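Local coordinates for protein probable zinc protease (Pseudomonas aeruginosa, PDB 4NNZ) that is probably a metallopeptidase subunit of the M16 family, forming one half of a heterodimeric zinc protease, at residues A[339-353]-A[394-407]. Numbering follows the deposited sequence.
Sequences LKQNPPSAAEIERVR and LKAVTPDDIQKAAR
Two helix-loop-helix junctions of the C-terminal half of this M16-family subunit lie against each other, and the Pro343-Pro344 linker between helices 325-341 and 346-364 runs along helix 399-409. Ile349 and Ile402 meet tip to tip, their CD1 atoms 3.4 Å apart. Ile349 CD1 also lies 3.6 Å from Pro399 CG. With chi1 at -75° the CG2 branch of Ile402 lies anti to the backbone N and meets Pro344 CG at 3.9 Å, while the CG1 branch, extended at chi2, carries CD1 to Ile349. Pro343 crosses the Gln403 amide obliquely, its CG 3.2 Å from Gln403 CD. From above the carbonyl plane, Gln403 donates one N-H of NE2 to Lys340 O (3.0 Å, bent to 147°), giving a side-chain donor to the last turn of helix 325-341. Lys340 CG lies 3.8 Å from Arg407 CA. The Arg353 guanidinium turns an edge to Lys395 O, though crowding at NH1 leaves that bond doubtful. Ser345 N-caps helix 346-364, its OG accepting from Glu348 N; Thr398 and Asp401 form a capping box on helix 399-409. Leu394 and Ile402 rest on Leu270 and Ile271 of helix 262-276, packing the junctions onto the C-terminal alpha/beta domain, consistent with the M16 fold.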
loop_
_atom_site.group_PDB
_atom_site.type_symbol
_atom_site.label_atom_id
_atom_site.label_comp_id
_atom_site.label_asym_id
_atom_site.label_seq_id
_atom_site.Cartn_x
_atom_site.Cartn_y
_atom_site.Cartn_z
ATOM N N LEU A 339 -6.329 -25.664 20.230
ATOM C CA LEU A 339 -4.976 -25.377 20.580
ATOM C C LEU A 339 -4.893 -24.405 21.708
ATOM O O LEU A 339 -3.997 -24.485 22.496
ATOM C CB LEU A 339 -4.222 -24.838 19.399
ATOM C CG LEU A 339 -4.066 -25.822 18.272
ATOM C CD1 LEU A 339 -3.649 -25.095 17.016
ATOM C CD2 LEU A 339 -3.072 -26.879 18.648
ATOM N N LYS A 340 -5.761 -23.417 21.720
ATOM C CA LYS A 340 -5.767 -22.454 22.786
ATOM C C LYS A 340 -6.153 -23.072 24.085
ATOM O O LYS A 340 -5.585 -22.756 25.093
ATOM C CB LYS A 340 -6.735 -21.336 22.479
ATOM C CG LYS A 340 -6.314 -20.457 21.342
ATOM C CD LYS A 340 -7.501 -19.720 20.795
ATOM C CE LYS A 340 -7.074 -18.468 20.093
ATOM N NZ LYS A 340 -7.906 -17.335 20.508
ATOM N N GLN A 341 -7.200 -23.877 24.057
ATOM C CA GLN A 341 -7.663 -24.609 25.219
ATOM C C GLN A 341 -6.762 -25.708 25.708
ATOM O O GLN A 341 -6.603 -25.884 26.891
ATOM C CB GLN A 341 -9.031 -25.204 24.966
ATOM C CG GLN A 341 -10.192 -24.344 25.393
ATOM C CD GLN A 341 -11.467 -24.735 24.689
ATOM O OE1 GLN A 341 -11.431 -25.237 23.587
ATOM N NE2 GLN A 341 -12.596 -24.521 25.331
ATOM N N ASN A 342 -6.241 -26.511 24.801
ATOM C CA ASN A 342 -5.465 -27.665 25.208
ATOM C C ASN A 342 -4.096 -27.743 24.606
ATOM O O ASN A 342 -3.941 -28.021 23.422
ATOM C CB ASN A 342 -6.206 -28.923 24.829
ATOM C CG ASN A 342 -7.665 -28.815 25.108
ATOM O OD1 ASN A 342 -8.041 -28.144 26.038
ATOM N ND2 ASN A 342 -8.491 -29.433 24.293
ATOM N N PRO A 343 -3.085 -27.593 25.430
ATOM C CA PRO A 343 -1.730 -27.713 24.939
ATOM C C PRO A 343 -1.556 -29.095 24.378
ATOM O O PRO A 343 -2.011 -30.033 24.990
ATOM C CB PRO A 343 -0.926 -27.591 26.210
ATOM C CG PRO A 343 -1.695 -26.613 26.999
ATOM C CD PRO A 343 -3.132 -26.889 26.713
ATOM N N PRO A 344 -0.960 -29.222 23.213
ATOM C CA PRO A 344 -0.718 -30.518 22.602
ATOM C C PRO A 344 0.353 -31.306 23.320
ATOM O O PRO A 344 1.261 -30.723 23.860
ATOM C CB PRO A 344 -0.211 -30.137 21.230
ATOM C CG PRO A 344 0.483 -28.865 21.453
ATOM C CD PRO A 344 -0.292 -28.141 22.489
ATOM N N SER A 345 0.241 -32.620 23.315
ATOM C CA SER A 345 1.236 -33.458 23.958
ATOM C C SER A 345 2.539 -33.533 23.219
ATOM O O SER A 345 2.586 -33.498 22.004
ATOM C CB SER A 345 0.719 -34.857 24.151
ATOM O OG SER A 345 0.795 -35.582 22.964
ATOM N N ALA A 346 3.596 -33.685 23.994
ATOM C CA ALA A 346 4.913 -33.776 23.452
ATOM C C ALA A 346 4.966 -35.005 22.597
ATOM O O ALA A 346 5.795 -35.097 21.727
ATOM C CB ALA A 346 5.933 -33.833 24.547
ATOM N N ALA A 347 4.090 -35.946 22.850
ATOM C CA ALA A 347 4.018 -37.072 21.979
ATOM C C ALA A 347 3.601 -36.599 20.633
ATOM O O ALA A 347 4.133 -37.046 19.656
ATOM C CB ALA A 347 3.040 -38.084 22.504
ATOM N N GLU A 348 2.604 -35.738 20.567
ATOM C CA GLU A 348 2.242 -35.144 19.293
ATOM C C GLU A 348 3.292 -34.227 18.723
ATOM O O GLU A 348 3.542 -34.255 17.558
ATOM C CB GLU A 348 0.922 -34.399 19.383
ATOM C CG GLU A 348 0.281 -34.097 18.047
ATOM C CD GLU A 348 -1.069 -33.421 18.178
ATOM O OE1 GLU A 348 -1.214 -32.596 19.077
ATOM O OE2 GLU A 348 -1.989 -33.713 17.399
ATOM N N ILE A 349 3.862 -33.371 19.546
ATOM C CA ILE A 349 4.808 -32.394 19.062
ATOM C C ILE A 349 6.048 -33.019 18.508
ATOM O O ILE A 349 6.587 -32.548 17.537
ATOM C CB ILE A 349 5.230 -31.425 20.165
ATOM C CG1 ILE A 349 4.040 -30.629 20.619
ATOM C CG2 ILE A 349 6.282 -30.442 19.684
ATOM C CD1 ILE A 349 4.378 -29.558 21.615
ATOM N N GLU A 350 6.554 -34.016 19.193
ATOM C CA GLU A 350 7.763 -34.638 18.758
ATOM C C GLU A 350 7.629 -35.326 17.438
ATOM O O GLU A 350 8.518 -35.247 16.635
ATOM C CB GLU A 350 8.273 -35.599 19.793
ATOM C CG GLU A 350 9.386 -35.011 20.609
ATOM C CD GLU A 350 10.655 -34.849 19.819
ATOM O OE1 GLU A 350 10.994 -35.765 19.058
ATOM O OE2 GLU A 350 11.316 -33.813 19.972
ATOM N N ARG A 351 6.526 -36.011 17.217
ATOM C CA ARG A 351 6.338 -36.697 15.963
ATOM C C ARG A 351 6.335 -35.668 14.891
ATOM O O ARG A 351 6.889 -35.855 13.840
ATOM C CB ARG A 351 5.004 -37.425 15.964
ATOM C CG ARG A 351 4.467 -37.806 14.606
ATOM C CD ARG A 351 3.022 -38.235 14.683
ATOM N NE ARG A 351 2.118 -37.097 14.652
ATOM C CZ ARG A 351 1.344 -36.772 13.627
ATOM N NH1 ARG A 351 1.856 -36.599 12.421
ATOM N NH2 ARG A 351 0.050 -36.625 13.815
ATOM N N VAL A 352 5.622 -34.599 15.149
ATOM C CA VAL A 352 5.538 -33.494 14.233
ATOM C C VAL A 352 6.837 -32.734 14.060
ATOM O O VAL A 352 7.142 -32.312 12.988
ATOM C CB VAL A 352 4.333 -32.623 14.594
ATOM C CG1 VAL A 352 4.417 -31.226 14.029
ATOM C CG2 VAL A 352 3.074 -33.304 14.130
ATOM N N ARG A 353 7.557 -32.512 15.133
ATOM C CA ARG A 353 8.827 -31.841 15.043
ATOM C C ARG A 353 9.852 -32.633 14.295
ATOM O O ARG A 353 10.667 -32.094 13.583
ATOM C CB ARG A 353 9.365 -31.519 16.414
ATOM C CG ARG A 353 10.473 -30.502 16.406
ATOM C CD ARG A 353 11.198 -30.484 17.722
ATOM N NE ARG A 353 10.276 -30.626 18.824
ATOM C CZ ARG A 353 10.560 -30.326 20.069
ATOM N NH1 ARG A 353 11.737 -29.865 20.369
ATOM N NH2 ARG A 353 9.670 -30.495 21.005
ATOM N N LEU A 394 14.091 -25.294 17.166
ATOM C CA LEU A 394 12.848 -25.999 17.028
ATOM C C LEU A 394 12.630 -26.857 18.244
ATOM O O LEU A 394 11.528 -27.082 18.680
ATOM C CB LEU A 394 12.832 -26.819 15.759
ATOM C CG LEU A 394 12.475 -26.057 14.507
ATOM C CD1 LEU A 394 12.220 -26.998 13.369
ATOM C CD2 LEU A 394 11.272 -25.183 14.725
ATOM N N LYS A 395 13.732 -27.360 18.751
ATOM C CA LYS A 395 13.743 -28.228 19.896
ATOM C C LYS A 395 13.245 -27.535 21.128
ATOM O O LYS A 395 12.607 -28.136 21.943
ATOM C CB LYS A 395 15.141 -28.711 20.136
ATOM C CG LYS A 395 15.243 -30.190 20.345
ATOM C CD LYS A 395 16.693 -30.622 20.446
ATOM C CE LYS A 395 17.148 -30.764 21.882
ATOM N NZ LYS A 395 17.462 -32.165 22.258
ATOM N N ALA A 396 13.551 -26.260 21.263
ATOM C CA ALA A 396 13.166 -25.491 22.430
ATOM C C ALA A 396 11.674 -25.294 22.613
ATOM O O ALA A 396 11.232 -25.035 23.699
ATOM C CB ALA A 396 13.897 -24.173 22.475
ATOM N N VAL A 397 10.911 -25.422 21.555
ATOM C CA VAL A 397 9.504 -25.186 21.653
ATOM C C VAL A 397 8.867 -26.195 22.557
ATOM O O VAL A 397 9.088 -27.362 22.428
ATOM C CB VAL A 397 8.861 -25.254 20.276
ATOM C CG1 VAL A 397 7.379 -25.028 20.376
ATOM C CG2 VAL A 397 9.479 -24.217 19.385
ATOM N N THR A 398 8.049 -25.719 23.473
ATOM C CA THR A 398 7.406 -26.563 24.454
ATOM C C THR A 398 5.932 -26.429 24.292
ATOM O O THR A 398 5.471 -25.463 23.749
ATOM C CB THR A 398 7.767 -26.175 25.889
ATOM O OG1 THR A 398 7.102 -24.974 26.244
ATOM C CG2 THR A 398 9.217 -25.946 26.015
ATOM N N PRO A 399 5.167 -27.364 24.808
ATOM C CA PRO A 399 3.751 -27.391 24.529
ATOM C C PRO A 399 3.112 -26.120 24.987
ATOM O O PRO A 399 2.101 -25.722 24.473
ATOM C CB PRO A 399 3.292 -28.542 25.367
ATOM C CG PRO A 399 4.383 -29.490 25.215
ATOM C CD PRO A 399 5.607 -28.659 25.314
ATOM N N ASP A 400 3.691 -25.528 26.002
ATOM C CA ASP A 400 3.253 -24.268 26.521
ATOM C C ASP A 400 3.463 -23.114 25.561
ATOM O O ASP A 400 2.641 -22.254 25.447
ATOM C CB ASP A 400 3.895 -24.045 27.871
ATOM C CG ASP A 400 3.689 -25.222 28.783
ATOM O OD1 ASP A 400 2.585 -25.792 28.756
ATOM O OD2 ASP A 400 4.630 -25.604 29.509
ATOM N N ASP A 401 4.576 -23.122 24.859
ATOM C CA ASP A 401 4.876 -22.090 23.898
ATOM C C ASP A 401 3.837 -22.103 22.820
ATOM O O ASP A 401 3.416 -21.079 22.325
ATOM C CB ASP A 401 6.200 -22.392 23.243
ATOM C CG ASP A 401 7.340 -21.995 24.071
ATOM O OD1 ASP A 401 7.188 -21.078 24.865
ATOM O OD2 ASP A 401 8.398 -22.593 23.936
ATOM N N ILE A 402 3.479 -23.298 22.417
ATOM C CA ILE A 402 2.537 -23.462 21.364
ATOM C C ILE A 402 1.214 -22.911 21.783
ATOM O O ILE A 402 0.607 -22.177 21.051
ATOM C CB ILE A 402 2.424 -24.946 21.002
ATOM C CG1 ILE A 402 3.641 -25.354 20.217
ATOM C CG2 ILE A 402 1.195 -25.267 20.182
ATOM C CD1 ILE A 402 3.591 -26.770 19.756
ATOM N N GLN A 403 0.751 -23.279 22.962
ATOM C CA GLN A 403 -0.554 -22.828 23.394
ATOM C C GLN A 403 -0.538 -21.328 23.502
ATOM O O GLN A 403 -1.452 -20.676 23.111
ATOM C CB GLN A 403 -0.977 -23.515 24.700
ATOM C CG GLN A 403 -1.768 -22.668 25.688
ATOM C CD GLN A 403 -2.242 -23.416 26.891
ATOM O OE1 GLN A 403 -1.537 -23.555 27.872
ATOM N NE2 GLN A 403 -3.460 -23.887 26.825
ATOM N N LYS A 404 0.529 -20.789 24.032
ATOM C CA LYS A 404 0.641 -19.364 24.160
ATOM C C LYS A 404 0.615 -18.628 22.853
ATOM O O LYS A 404 -0.017 -17.628 22.755
ATOM C CB LYS A 404 1.921 -19.044 24.890
ATOM C CG LYS A 404 1.970 -17.688 25.534
ATOM C CD LYS A 404 3.400 -17.304 25.852
ATOM C CE LYS A 404 3.904 -16.247 24.898
ATOM N NZ LYS A 404 3.998 -16.743 23.504
ATOM N N ALA A 405 1.313 -19.108 21.850
ATOM C CA ALA A 405 1.286 -18.459 20.558
ATOM C C ALA A 405 -0.085 -18.485 19.938
ATOM O O ALA A 405 -0.492 -17.527 19.336
ATOM C CB ALA A 405 2.301 -19.071 19.621
ATOM N N ALA A 406 -0.784 -19.596 20.080
ATOM C CA ALA A 406 -2.124 -19.733 19.541
ATOM C C ALA A 406 -3.105 -18.793 20.161
ATOM O O ALA A 406 -3.976 -18.313 19.509
ATOM C CB ALA A 406 -2.613 -21.143 19.688
ATOM N N ARG A 407 -2.990 -18.591 21.452
ATOM C CA ARG A 407 -3.857 -17.669 22.122
ATOM C C ARG A 407 -3.628 -16.270 21.678
ATOM O O ARG A 407 -4.532 -15.481 21.628
ATOM C CB ARG A 407 -3.644 -17.720 23.607
ATOM C CG ARG A 407 -4.232 -18.915 24.296
ATOM C CD ARG A 407 -3.584 -19.050 25.644
ATOM N NE ARG A 407 -4.087 -18.021 26.521
ATOM C CZ ARG A 407 -5.346 -17.973 26.918
ATOM N NH1 ARG A 407 -6.189 -18.918 26.515
ATOM N NH2 ARG A 407 -5.763 -16.994 27.714
#